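PDB 6GT9: putative sugar binding protein from Geobacillus stearothermophilus, which binds galactose, and probably glucose, as the sugar-binding component of a three-component sensing system linked to galactan utilization. Local coordinates for residues Ala154-Ile159 with Arg173-Ala178; Phe140-Ala145 with Tyr242-Asp247; Arg78-Ala83 with Ala99-Val104; Glu107-Asp110 with Pro114-Thr117; Phe33-Glu38 with Arg46-Gly51. All blocks are in the same frame, centred on the assembly; numbering follows the deposited sequence.

The five contacts fall into two groups, one in each lobe of a two-lobed sugar-binding fold. Contacts 5, 3 and 4 come first along the chain and build the lobe of the parallel sheet. The centres of contacts 3 and 4, which share helix 98-110, lie about 9 Å apart, and contact 5 is about 17 Å from each. Contacts 2 and 1 belong to the lobe of the mixed sheet, their centres also about 9 Å apart, with contact 1 nested in the chain between the segments of contact 2. Between the groups, centres are about 25 to 34 Å apart. Contacts 2 and 5 both hold galactose, which thus lies between the lobes and bonds to both.

Contact 1 of 5, residues Ala154-Ile159 with Arg173-Ala178; sequences ATVAII and RGFEDA
F175 carries the whole apolar contact between helix 166-179 and strand 154-160, meeting both V156 and I158. Its CG lies anti to the backbone N (chi1 176°), which extends the ring from the helix toward the sheet. CZ comes to 4.0 Å from CG1 of V156, and I158 CD1 lies 4.1 Å from CD1 of the ring. Both methyl groups approach the ring obliquely, and each aliphatic side chain runs past the phenyl group in the opposite sense rather than meeting it head on. Y218 of strand 216-219 stacks on the same ring, and L146 of helix 135-149 touches it, so the aromatic group is wedged into a buried layer between helices and sheet.

The salt bridge of R173 and D177 lies within the helical segment, not across the contact. R173 NE is 3.3 Å from D177 OD1, the carboxylate oxygen sitting 18° out of the guanidinium plane. R180 is a second cationic partner of OD1, while OD2 bonds to the hydroxyl of Y136. No hydrogen bond joins the two segments; the contact across them is apolar packing. Strand 154-160, helix 166-179 and strand 185-192 form a beta-alpha-beta unit, and within it F175 packs the helix against the first strand.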
# COMPACT_ATOMS: atom_id res chain seq x y z
N ALA A 154 -19.54 11.20 -12.51
CA ALA A 154 -18.88 9.92 -12.74
C ALA A 154 -19.68 8.79 -12.11
O ALA A 154 -20.25 8.96 -11.03
CB ALA A 154 -17.45 9.91 -12.18
N THR A 155 -19.71 7.65 -12.80
CA THR A 155 -20.26 6.41 -12.28
C THR A 155 -19.06 5.52 -11.94
O THR A 155 -18.39 5.00 -12.84
CB THR A 155 -21.19 5.74 -13.30
OG1 THR A 155 -22.27 6.63 -13.60
CG2 THR A 155 -21.74 4.44 -12.74
N VAL A 156 -18.80 5.35 -10.64
CA VAL A 156 -17.51 4.88 -10.15
C VAL A 156 -17.61 3.44 -9.68
O VAL A 156 -18.53 3.08 -8.93
CB VAL A 156 -16.99 5.77 -9.01
CG1 VAL A 156 -15.67 5.24 -8.49
CG2 VAL A 156 -16.86 7.21 -9.49
N ALA A 157 -16.64 2.62 -10.08
CA ALA A 157 -16.36 1.35 -9.43
C ALA A 157 -14.99 1.41 -8.78
O ALA A 157 -14.07 2.07 -9.28
CB ALA A 157 -16.41 0.19 -10.43
N ILE A 158 -14.85 0.68 -7.67
CA ILE A 158 -13.64 0.66 -6.86
C ILE A 158 -13.10 -0.76 -6.85
O ILE A 158 -13.86 -1.71 -6.61
CB ILE A 158 -13.89 1.12 -5.41
CG1 ILE A 158 -14.34 2.58 -5.39
CG2 ILE A 158 -12.62 0.90 -4.55
CD1 ILE A 158 -14.61 3.13 -3.99
N ILE A 159 -11.82 -0.90 -7.15
CA ILE A 159 -11.11 -2.15 -6.90
C ILE A 159 -10.10 -1.88 -5.78
O ILE A 159 -9.30 -0.94 -5.86
CB ILE A 159 -10.46 -2.66 -8.19
CG1 ILE A 159 -11.59 -2.89 -9.22
CG2 ILE A 159 -9.68 -3.93 -7.95
CD1 ILE A 159 -11.17 -3.53 -10.47
N ARG A 173 -12.06 4.91 2.28
CA ARG A 173 -12.87 5.80 3.10
C ARG A 173 -12.53 7.27 2.84
O ARG A 173 -13.43 8.12 2.80
CB ARG A 173 -12.69 5.45 4.58
CG ARG A 173 -13.56 6.27 5.52
CD ARG A 173 -15.03 6.05 5.20
NE ARG A 173 -15.86 7.13 5.72
CZ ARG A 173 -16.31 7.19 6.97
NH1 ARG A 173 -15.99 6.24 7.84
NH2 ARG A 173 -17.05 8.22 7.36
N GLY A 174 -11.25 7.58 2.63
CA GLY A 174 -10.88 8.94 2.29
C GLY A 174 -11.41 9.37 0.93
O GLY A 174 -11.84 10.51 0.74
N PHE A 175 -11.37 8.45 -0.04
CA PHE A 175 -11.96 8.72 -1.35
C PHE A 175 -13.44 9.06 -1.22
O PHE A 175 -13.91 10.07 -1.77
CB PHE A 175 -11.76 7.50 -2.25
CG PHE A 175 -12.43 7.60 -3.61
CD1 PHE A 175 -13.73 7.18 -3.80
CD2 PHE A 175 -11.72 8.09 -4.70
CE1 PHE A 175 -14.34 7.25 -5.05
CE2 PHE A 175 -12.32 8.18 -5.96
CZ PHE A 175 -13.63 7.75 -6.13
N GLU A 176 -14.17 8.23 -0.49
CA GLU A 176 -15.61 8.42 -0.33
C GLU A 176 -15.93 9.75 0.35
O GLU A 176 -16.86 10.46 -0.07
CB GLU A 176 -16.18 7.24 0.46
CG GLU A 176 -16.18 5.93 -0.33
CD GLU A 176 -16.48 4.71 0.53
OE1 GLU A 176 -16.39 4.81 1.77
OE2 GLU A 176 -16.80 3.64 -0.04
N ASP A 177 -15.16 10.11 1.38
CA ASP A 177 -15.39 11.41 2.02
C ASP A 177 -15.14 12.55 1.05
O ASP A 177 -15.84 13.57 1.08
CB ASP A 177 -14.49 11.55 3.25
CG ASP A 177 -14.89 10.62 4.39
OD1 ASP A 177 -16.03 10.11 4.38
OD2 ASP A 177 -14.07 10.41 5.30
N ALA A 178 -14.13 12.41 0.18
CA ALA A 178 -13.76 13.51 -0.70
C ALA A 178 -14.81 13.75 -1.79
O ALA A 178 -15.04 14.90 -2.18
CB ALA A 178 -12.39 13.25 -1.33

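Contact 2 of 5, residues Phe140-Ala145 with Tyr242-Asp247; sequences FLAGRA and YIIGFD. With GAL (beta-D-galactopyranose), chain E.
The phenol of Y242 comes to helix 135-149 by its hydroxyl, with OH 3.6 Å from A145 O in a packing contact; its hydrogen bond goes to D149 instead. At the other end of the strand, the ring of F246 has galactose O1 lying obliquely to it, with Y218 and V265 also against this side chain. On the helix, F140 CZ lies 3.4 Å above one face of the R144 guanidinium, displaced toward its rim.

Between these groups the contact is aliphatic. I244 has CG1 anti to the backbone N (chi1 -179°), and its extended chain delivers CD1 into the notch between two alanines, 3.9 Å from A142 CB and 3.8 Å from A145 CB. The small residues allow an axis separation of 9.6 Å, and the segments run nearly antiparallel, at 163°.

Just past the strand, D247 OD2 accepts a 2.6 Å hydrogen bond from galactose O1, and Q267 NE2 holds OD1. A leucine in place of D247 would probably leave O1 without this acceptor and Q267 without the carboxylate that steadies it. A sugar ligand at the C-terminal end of a sheet strand, in the cleft between lobes, is typical of periplasmic binding proteins.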
# COMPACT_ATOMS: atom_id res chain seq x y z
N PHE A 140 -8.27 10.47 0.05
CA PHE A 140 -8.95 11.76 -0.07
C PHE A 140 -8.44 12.54 -1.27
O PHE A 140 -9.23 13.12 -2.03
CB PHE A 140 -8.76 12.55 1.23
CG PHE A 140 -9.66 13.73 1.37
CD1 PHE A 140 -9.27 14.98 0.93
CD2 PHE A 140 -10.90 13.61 2.00
CE1 PHE A 140 -10.10 16.10 1.08
CE2 PHE A 140 -11.74 14.72 2.15
CZ PHE A 140 -11.33 15.96 1.70
N LEU A 141 -7.11 12.58 -1.45
CA LEU A 141 -6.53 13.22 -2.63
C LEU A 141 -6.98 12.55 -3.91
O LEU A 141 -7.24 13.22 -4.91
CB LEU A 141 -5.01 13.21 -2.55
CG LEU A 141 -4.38 14.08 -1.45
CD1 LEU A 141 -2.85 13.90 -1.44
CD2 LEU A 141 -4.78 15.56 -1.60
N ALA A 142 -7.03 11.21 -3.92
CA ALA A 142 -7.55 10.52 -5.10
C ALA A 142 -8.99 10.91 -5.37
O ALA A 142 -9.39 11.08 -6.52
CB ALA A 142 -7.42 9.00 -4.92
N GLY A 143 -9.78 11.08 -4.30
CA GLY A 143 -11.17 11.50 -4.48
C GLY A 143 -11.28 12.92 -5.03
O GLY A 143 -12.07 13.18 -5.94
N ARG A 144 -10.51 13.85 -4.45
CA ARG A 144 -10.45 15.20 -5.01
C ARG A 144 -10.07 15.16 -6.49
O ARG A 144 -10.67 15.86 -7.32
CB ARG A 144 -9.44 16.04 -4.23
CG ARG A 144 -9.94 16.53 -2.87
CD ARG A 144 -10.88 17.71 -3.03
NE ARG A 144 -11.19 18.33 -1.74
CZ ARG A 144 -12.32 18.11 -1.07
NH1 ARG A 144 -13.24 17.31 -1.59
NH2 ARG A 144 -12.53 18.70 0.10
N ALA A 145 -9.07 14.34 -6.83
CA ALA A 145 -8.57 14.30 -8.19
C ALA A 145 -9.65 13.81 -9.16
O ALA A 145 -9.84 14.40 -10.23
CB ALA A 145 -7.34 13.40 -8.27
N TYR A 242 -12.48 6.62 -17.12
CA TYR A 242 -11.53 7.31 -16.25
C TYR A 242 -10.95 6.32 -15.25
O TYR A 242 -11.70 5.63 -14.55
CB TYR A 242 -12.21 8.47 -15.52
CG TYR A 242 -11.31 9.25 -14.58
CD1 TYR A 242 -10.56 10.33 -15.03
CD2 TYR A 242 -11.20 8.90 -13.24
CE1 TYR A 242 -9.73 11.04 -14.17
CE2 TYR A 242 -10.37 9.60 -12.36
CZ TYR A 242 -9.64 10.67 -12.83
OH TYR A 242 -8.83 11.38 -11.96
N ILE A 243 -9.63 6.24 -15.17
CA ILE A 243 -8.96 5.34 -14.23
C ILE A 243 -8.02 6.16 -13.36
O ILE A 243 -7.10 6.81 -13.88
CB ILE A 243 -8.17 4.24 -14.95
CG1 ILE A 243 -9.08 3.44 -15.88
CG2 ILE A 243 -7.54 3.29 -13.92
CD1 ILE A 243 -8.33 2.39 -16.67
N ILE A 244 -8.21 6.09 -12.05
CA ILE A 244 -7.21 6.59 -11.10
C ILE A 244 -6.77 5.41 -10.23
O ILE A 244 -7.61 4.69 -9.68
CB ILE A 244 -7.73 7.78 -10.27
CG1 ILE A 244 -6.62 8.28 -9.31
CG2 ILE A 244 -9.02 7.44 -9.55
CD1 ILE A 244 -6.84 9.69 -8.73
N GLY A 245 -5.47 5.19 -10.18
CA GLY A 245 -4.93 4.08 -9.39
C GLY A 245 -3.89 4.53 -8.38
O GLY A 245 -3.75 5.72 -8.12
N PHE A 246 -3.16 3.57 -7.81
CA PHE A 246 -2.12 3.83 -6.82
C PHE A 246 -0.76 3.41 -7.34
O PHE A 246 -0.63 2.46 -8.11
CB PHE A 246 -2.40 3.09 -5.49
CG PHE A 246 -2.92 3.99 -4.40
CD1 PHE A 246 -4.22 4.47 -4.43
CD2 PHE A 246 -2.09 4.37 -3.35
CE1 PHE A 246 -4.69 5.29 -3.43
CE2 PHE A 246 -2.55 5.21 -2.35
CZ PHE A 246 -3.87 5.68 -2.40
N ASP A 247 0.26 4.16 -6.90
CA ASP A 247 1.68 3.87 -7.07
C ASP A 247 2.14 4.05 -8.51
O ASP A 247 1.35 4.39 -9.40
CB ASP A 247 2.01 2.46 -6.56
CG ASP A 247 1.55 2.27 -5.14
OD1 ASP A 247 2.01 3.03 -4.25
OD2 ASP A 247 0.69 1.41 -4.92
C1 GAL E . 0.38 -0.70 -2.43
C2 GAL E . 0.35 -0.90 -0.93
C3 GAL E . 1.14 -2.16 -0.51
C4 GAL E . 0.61 -3.38 -1.25
C5 GAL E . 0.57 -3.12 -2.74
C6 GAL E . -0.12 -4.24 -3.52
O1 GAL E . -0.38 0.44 -2.78
O2 GAL E . 0.92 0.22 -0.25
O3 GAL E . 0.94 -2.41 0.85
O4 GAL E . -0.70 -3.70 -0.78
O5 GAL E . -0.15 -1.87 -3.09
O6 GAL E . 0.18 -4.17 -4.89

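Contact 3 of 5, residues Arg78-Ala83 with Ala99-Val104; sequences RILKKA and AEFVPV
Two neighbouring helices of the alpha/beta lobe, 73-85 and 98-110, lie side by side on one face of the parallel sheet and meet through L80, K81, F101 and V104. The segments run almost parallel, with an angle of 7° between their directions, and their axes stay 11.3 Å apart, a spacing bridged by side chains.

The tightest contact is at L80, whose CD1 is 3.6 Å from CE2 of F101, approaching the ring obliquely. The leucine and phenyl side chains cross at about a right angle. For F101, CG anti to the carbonyl carbon (chi1 -82°) turns the ring toward the neighbouring helix, although its CB does not point straight there. H76, a turn before L80, packs edge-to-face with the same ring, so both a methyl and an imidazole restrain it.

One turn further on, V104 meets K81 and L80. Its CG2 lies 3.8 Å from CE of K81, and CG1 comes to 4.5 Å from L80 CB, so the valine is inserted between a buried leucine and the aliphatic stem of a lysine. The stem is fully extended beyond CG, which lays its methylenes across V104 at the exposed side of the contact. P103, which can offer no backbone N-H to the preceding turn, kinks helix 98-110 here.

Inward, L80 also touches V36, I91 and T93, joining helix 73-85 to strands 32-36 and 90-93. Successive parallel helices layered on a parallel sheet are typical of the Rossmann-like lobes of periplasmic binding proteins.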
# COMPACT_ATOMS: atom_id res chain seq x y z
N ARG A 78 1.86 -15.52 11.66
CA ARG A 78 2.72 -16.63 12.06
C ARG A 78 4.19 -16.27 11.87
O ARG A 78 5.04 -16.64 12.69
CB ARG A 78 2.36 -17.90 11.27
CG ARG A 78 3.17 -19.12 11.63
CD ARG A 78 2.93 -20.26 10.61
NE ARG A 78 3.55 -19.94 9.32
CZ ARG A 78 4.86 -20.01 9.09
NH1 ARG A 78 5.69 -20.41 10.06
NH2 ARG A 78 5.34 -19.69 7.90
N ILE A 79 4.49 -15.54 10.80
CA ILE A 79 5.86 -15.12 10.52
C ILE A 79 6.33 -14.10 11.55
O ILE A 79 7.49 -14.14 11.99
CB ILE A 79 5.95 -14.57 9.09
CG1 ILE A 79 5.74 -15.72 8.08
CG2 ILE A 79 7.27 -13.85 8.86
CD1 ILE A 79 5.57 -15.26 6.67
N LEU A 80 5.44 -13.20 11.97
CA LEU A 80 5.79 -12.25 13.02
C LEU A 80 6.17 -12.97 14.31
O LEU A 80 7.18 -12.65 14.93
CB LEU A 80 4.64 -11.28 13.28
CG LEU A 80 4.38 -10.31 12.14
CD1 LEU A 80 3.18 -9.43 12.42
CD2 LEU A 80 5.62 -9.47 11.92
N LYS A 81 5.35 -13.93 14.72
CA LYS A 81 5.65 -14.64 15.96
C LYS A 81 6.91 -15.48 15.83
O LYS A 81 7.67 -15.60 16.80
CB LYS A 81 4.45 -15.49 16.37
CG LYS A 81 3.19 -14.66 16.59
CD LYS A 81 2.01 -15.54 16.92
CE LYS A 81 0.74 -14.74 17.09
NZ LYS A 81 -0.34 -15.56 17.71
N LYS A 82 7.14 -16.06 14.65
CA LYS A 82 8.34 -16.87 14.46
C LYS A 82 9.60 -16.03 14.57
O LYS A 82 10.60 -16.46 15.18
CB LYS A 82 8.28 -17.56 13.10
CG LYS A 82 9.31 -18.65 12.93
CD LYS A 82 9.07 -19.41 11.64
CE LYS A 82 10.18 -20.40 11.41
NZ LYS A 82 10.39 -21.21 12.63
N ALA A 83 9.60 -14.83 13.99
CA ALA A 83 10.74 -13.93 14.13
C ALA A 83 10.94 -13.49 15.57
O ALA A 83 12.08 -13.38 16.05
CB ALA A 83 10.59 -12.71 13.22
N ALA A 99 -7.68 -5.72 14.31
CA ALA A 99 -8.20 -6.77 15.18
C ALA A 99 -7.16 -7.85 15.47
O ALA A 99 -7.07 -8.36 16.59
CB ALA A 99 -9.45 -7.39 14.56
N GLU A 100 -6.41 -8.23 14.47
CA GLU A 100 -5.44 -9.24 14.66
C GLU A 100 -4.03 -8.79 14.97
O GLU A 100 -3.34 -9.46 15.71
CB GLU A 100 -5.40 -10.17 13.46
CG GLU A 100 -6.66 -10.99 13.29
CD GLU A 100 -7.52 -10.51 12.15
OE1 GLU A 100 -7.52 -9.34 11.83
OE2 GLU A 100 -8.19 -11.35 11.58
N PHE A 101 -3.62 -7.64 14.41
CA PHE A 101 -2.23 -7.21 14.52
C PHE A 101 -1.91 -6.41 15.77
O PHE A 101 -0.76 -6.45 16.22
CB PHE A 101 -1.82 -6.41 13.28
CG PHE A 101 -1.43 -7.28 12.11
CD1 PHE A 101 -2.40 -7.98 11.41
CD2 PHE A 101 -0.10 -7.42 11.73
CE1 PHE A 101 -2.05 -8.80 10.34
CE2 PHE A 101 0.25 -8.24 10.67
CZ PHE A 101 -0.73 -8.94 9.98
N VAL A 102 -2.87 -5.69 16.35
CA VAL A 102 -2.58 -4.93 17.57
C VAL A 102 -2.16 -5.84 18.73
O VAL A 102 -1.08 -5.63 19.30
CB VAL A 102 -3.75 -4.01 17.94
CG1 VAL A 102 -3.57 -3.48 19.35
CG2 VAL A 102 -3.88 -2.86 16.95
N PRO A 103 -2.94 -6.86 19.11
CA PRO A 103 -2.47 -7.74 20.19
C PRO A 103 -1.14 -8.42 19.90
O PRO A 103 -0.36 -8.63 20.84
CB PRO A 103 -3.61 -8.76 20.34
CG PRO A 103 -4.41 -8.64 19.09
CD PRO A 103 -4.31 -7.21 18.69
N VAL A 104 -0.85 -8.77 18.65
CA VAL A 104 0.42 -9.44 18.35
C VAL A 104 1.58 -8.45 18.40
O VAL A 104 2.66 -8.77 18.91
CB VAL A 104 0.34 -10.16 17.00
CG1 VAL A 104 1.69 -10.78 16.64
CG2 VAL A 104 -0.73 -11.23 17.02

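Contact 4 of 5, residues Glu107-Asp110 with Pro114-Thr117; sequences EITD and PVVT
Helix 98-110 and strand 115-118 are joined by a short turn that brings the CA atoms of T109 and P114 to 5.6 Å, the nearest pair of the two segments. The chain enters an extended course by V115 (phi -121°, psi 128°). No direct hydrogen bond crosses between the segments, but one water does the bridging: it accepts from V115 N at 2.9 Å and donates to T109 OG1 at 2.7 Å. The hydroxyl oxygen of T109 also bonds to the carbonyl of I105, one turn earlier, which fixes the rotation of the group that receives the water.

V115 supplies the apolar half. Its CG2, anti to the carbonyl carbon, reaches 3.7 Å from CG2 of I108, and the two side chains cross at about a right angle. The same methyl stands 4.2 Å from T109 OG1, so it rests on both I108 and T109. Around them, I108 continues the packing onto L80 and A84 of helix 73-85. With strand 90-93 this makes a beta-alpha-beta crossover, the contact closing the turn by which the helix returns to the parallel sheet.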
# COMPACT_ATOMS: atom_id res chain seq x y z
N GLU A 107 2.19 -8.00 22.12
CA GLU A 107 2.86 -9.11 22.79
C GLU A 107 4.33 -9.19 22.39
O GLU A 107 5.18 -9.54 23.22
CB GLU A 107 2.12 -10.43 22.49
CG GLU A 107 2.74 -11.30 21.44
CD GLU A 107 1.85 -12.47 21.03
OE1 GLU A 107 0.77 -12.25 20.54
OE2 GLU A 107 2.23 -13.61 21.17
N ILE A 108 4.65 -8.87 21.14
CA ILE A 108 6.05 -8.83 20.71
C ILE A 108 6.79 -7.73 21.45
O ILE A 108 7.89 -7.95 21.98
CB ILE A 108 6.13 -8.63 19.18
CG1 ILE A 108 5.66 -9.89 18.45
CG2 ILE A 108 7.55 -8.24 18.77
CD1 ILE A 108 5.51 -9.70 16.96
N THR A 109 6.18 -6.54 21.52
CA THR A 109 6.77 -5.43 22.26
C THR A 109 7.04 -5.81 23.71
O THR A 109 8.06 -5.42 24.28
CB THR A 109 5.85 -4.21 22.20
OG1 THR A 109 5.72 -3.77 20.84
CG2 THR A 109 6.40 -3.06 23.05
N ASP A 110 6.14 -6.58 24.32
CA ASP A 110 6.29 -6.95 25.72
C ASP A 110 7.38 -7.99 25.93
O ASP A 110 7.82 -8.18 27.07
CB ASP A 110 4.95 -7.44 26.28
CG ASP A 110 3.90 -6.33 26.37
OD1 ASP A 110 4.28 -5.16 26.63
OD2 ASP A 110 2.70 -6.62 26.17
N PRO A 114 11.47 -4.26 19.71
CA PRO A 114 10.77 -3.08 19.20
C PRO A 114 10.13 -3.35 17.85
O PRO A 114 10.66 -4.09 17.02
CB PRO A 114 11.88 -2.02 19.08
CG PRO A 114 13.13 -2.81 18.92
CD PRO A 114 12.94 -4.08 19.72
N VAL A 115 8.97 -2.72 17.62
CA VAL A 115 8.23 -2.88 16.37
C VAL A 115 8.09 -1.52 15.72
O VAL A 115 7.67 -0.55 16.37
CB VAL A 115 6.85 -3.54 16.60
CG1 VAL A 115 6.00 -3.51 15.31
CG2 VAL A 115 7.03 -4.99 17.08
N VAL A 116 8.48 -1.44 14.45
CA VAL A 116 8.21 -0.27 13.60
C VAL A 116 7.20 -0.71 12.55
O VAL A 116 7.41 -1.72 11.87
CB VAL A 116 9.50 0.27 12.95
CG1 VAL A 116 9.16 1.34 11.90
CG2 VAL A 116 10.43 0.87 14.02
N THR A 117 6.10 0.03 12.44
CA THR A 117 5.17 -0.25 11.37
C THR A 117 5.58 0.50 10.11
O THR A 117 6.17 1.58 10.18
CB THR A 117 3.74 0.11 11.77
OG1 THR A 117 3.70 1.44 12.30
CG2 THR A 117 3.26 -0.86 12.83
O HOH W 1 7.34 -1.78 19.89

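Contact 5 of 5, residues Phe33-Glu38 with Arg46-Gly51; sequences FVLVPE and RLVEKG. With GAL (beta-D-galactopyranose), chain E.
E38 OE1 is held by two groups at least: galactose O4 donates to it at 2.6 Å, and Q94 NE2 donates from the protein side. Galactose O3 lies 3.1 Å from E38 OE1 as well. CG of E38 is anti to the backbone N (chi1 -174°) and the chain stays extended, which carries the carboxylate from the loop that follows the strand into the cleft.

Further back, on strand 32-36, L35 makes the packing with helix 43-59. Its CD2 lies 4.0 Å from the CA of E49 and 4.3 Å from V48 CG1, so the leucine rests on the helix backbone beside a valine. Y65 of strand 62-65 touches L35 and E49 alike.

The rim of the helix is charged. R46 NH1 donates to E49 OE2 at 2.9 Å, with an N-H...O angle of 162° and the oxygen 4° from the guanidinium plane. R46 NE also pairs with D41, and E49 OE1 with K53. An alanine in place of E38 would probably leave galactose O4 without its carboxylate acceptor and release the amide of Q94 to turn. O4 is the hydroxyl at which galactose and glucose are epimers, so the carboxylate engages the sugar at that position, placed just beyond a strand that packs against helix 43-59 through L35.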
# COMPACT_ATOMS: atom_id res chain seq x y z
N PHE A 33 17.44 -7.38 11.99
CA PHE A 33 16.13 -6.79 11.78
C PHE A 33 15.37 -7.61 10.75
O PHE A 33 15.95 -8.05 9.75
CB PHE A 33 16.20 -5.34 11.25
CG PHE A 33 16.96 -4.37 12.14
CD1 PHE A 33 17.31 -4.70 13.44
CD2 PHE A 33 17.30 -3.13 11.64
CE1 PHE A 33 18.00 -3.79 14.24
CE2 PHE A 33 18.00 -2.22 12.43
CZ PHE A 33 18.36 -2.57 13.73
N VAL A 34 14.07 -7.81 10.98
CA VAL A 34 13.22 -8.53 10.04
C VAL A 34 12.24 -7.54 9.43
O VAL A 34 11.63 -6.74 10.14
CB VAL A 34 12.47 -9.69 10.72
CG1 VAL A 34 11.55 -10.38 9.69
CG2 VAL A 34 13.48 -10.70 11.32
N LEU A 35 12.10 -7.59 8.11
CA LEU A 35 11.08 -6.83 7.39
C LEU A 35 10.09 -7.84 6.83
O LEU A 35 10.49 -8.75 6.10
CB LEU A 35 11.69 -5.98 6.27
CG LEU A 35 10.70 -5.33 5.29
CD1 LEU A 35 9.80 -4.31 5.99
CD2 LEU A 35 11.45 -4.69 4.13
N VAL A 36 8.82 -7.69 7.20
CA VAL A 36 7.77 -8.60 6.76
C VAL A 36 6.90 -7.86 5.75
O VAL A 36 6.23 -6.88 6.12
CB VAL A 36 6.93 -9.10 7.94
CG1 VAL A 36 5.84 -10.04 7.44
CG2 VAL A 36 7.82 -9.78 8.98
N PRO A 37 6.91 -8.24 4.48
CA PRO A 37 6.03 -7.60 3.50
C PRO A 37 4.64 -8.25 3.51
O PRO A 37 4.43 -9.32 4.07
CB PRO A 37 6.74 -7.88 2.17
CG PRO A 37 7.27 -9.28 2.39
CD PRO A 37 7.75 -9.28 3.85
N GLU A 38 3.69 -7.56 2.87
CA GLU A 38 2.36 -8.13 2.71
C GLU A 38 2.42 -9.41 1.89
O GLU A 38 1.69 -10.36 2.17
CB GLU A 38 1.44 -7.10 2.04
CG GLU A 38 -0.03 -7.49 1.93
CD GLU A 38 -0.89 -6.30 1.49
OE1 GLU A 38 -0.31 -5.21 1.29
OE2 GLU A 38 -2.13 -6.44 1.35
N ARG A 46 8.86 -5.39 -3.10
CA ARG A 46 10.28 -5.56 -3.44
C ARG A 46 10.98 -4.21 -3.53
O ARG A 46 12.19 -4.12 -3.28
CB ARG A 46 10.42 -6.35 -4.74
CG ARG A 46 10.10 -7.84 -4.63
CD ARG A 46 11.18 -8.63 -3.87
NE ARG A 46 10.99 -10.08 -3.99
CZ ARG A 46 11.66 -10.99 -3.28
NH1 ARG A 46 12.55 -10.62 -2.38
NH2 ARG A 46 11.42 -12.29 -3.48
N LEU A 47 10.26 -3.15 -3.90
CA LEU A 47 10.84 -1.81 -3.84
C LEU A 47 11.10 -1.38 -2.41
O LEU A 47 12.13 -0.78 -2.11
CB LEU A 47 9.91 -0.80 -4.53
CG LEU A 47 9.93 -0.75 -6.05
CD1 LEU A 47 9.02 0.39 -6.55
CD2 LEU A 47 11.35 -0.58 -6.56
N VAL A 48 10.15 -1.66 -1.51
CA VAL A 48 10.37 -1.36 -0.09
C VAL A 48 11.60 -2.10 0.41
O VAL A 48 12.42 -1.54 1.14
CB VAL A 48 9.12 -1.72 0.74
CG1 VAL A 48 9.39 -1.47 2.19
CG2 VAL A 48 7.91 -0.95 0.27
N GLU A 49 11.75 -3.36 -0.01
CA GLU A 49 12.91 -4.15 0.42
C GLU A 49 14.21 -3.56 -0.10
O GLU A 49 15.24 -3.62 0.58
CB GLU A 49 12.78 -5.61 -0.05
CG GLU A 49 13.97 -6.48 0.37
CD GLU A 49 14.04 -7.80 -0.36
OE1 GLU A 49 14.78 -8.69 0.10
OE2 GLU A 49 13.35 -7.96 -1.39
N LYS A 50 14.18 -2.99 -1.31
CA LYS A 50 15.37 -2.32 -1.83
C LYS A 50 15.80 -1.17 -0.92
O LYS A 50 16.99 -1.02 -0.63
CB LYS A 50 15.12 -1.82 -3.26
CG LYS A 50 15.55 -2.84 -4.31
CD LYS A 50 15.20 -2.41 -5.73
CE LYS A 50 15.53 -3.54 -6.73
NZ LYS A 50 14.84 -4.85 -6.42
N GLY A 51 14.85 -0.36 -0.47
CA GLY A 51 15.18 0.71 0.46
C GLY A 51 15.70 0.19 1.78
O GLY A 51 16.73 0.64 2.29
C1 GAL E . 0.38 -0.70 -2.43
C2 GAL E . 0.35 -0.90 -0.93
C3 GAL E . 1.14 -2.16 -0.51
C4 GAL E . 0.61 -3.38 -1.25
C5 GAL E . 0.57 -3.12 -2.74
C6 GAL E . -0.12 -4.24 -3.52
O1 GAL E . -0.38 0.44 -2.78
O2 GAL E . 0.92 0.22 -0.25
O3 GAL E . 0.94 -2.41 0.85
O4 GAL E . -0.70 -3.70 -0.78
O5 GAL E . -0.15 -1.87 -3.09
O6 GAL E . 0.18 -4.17 -4.89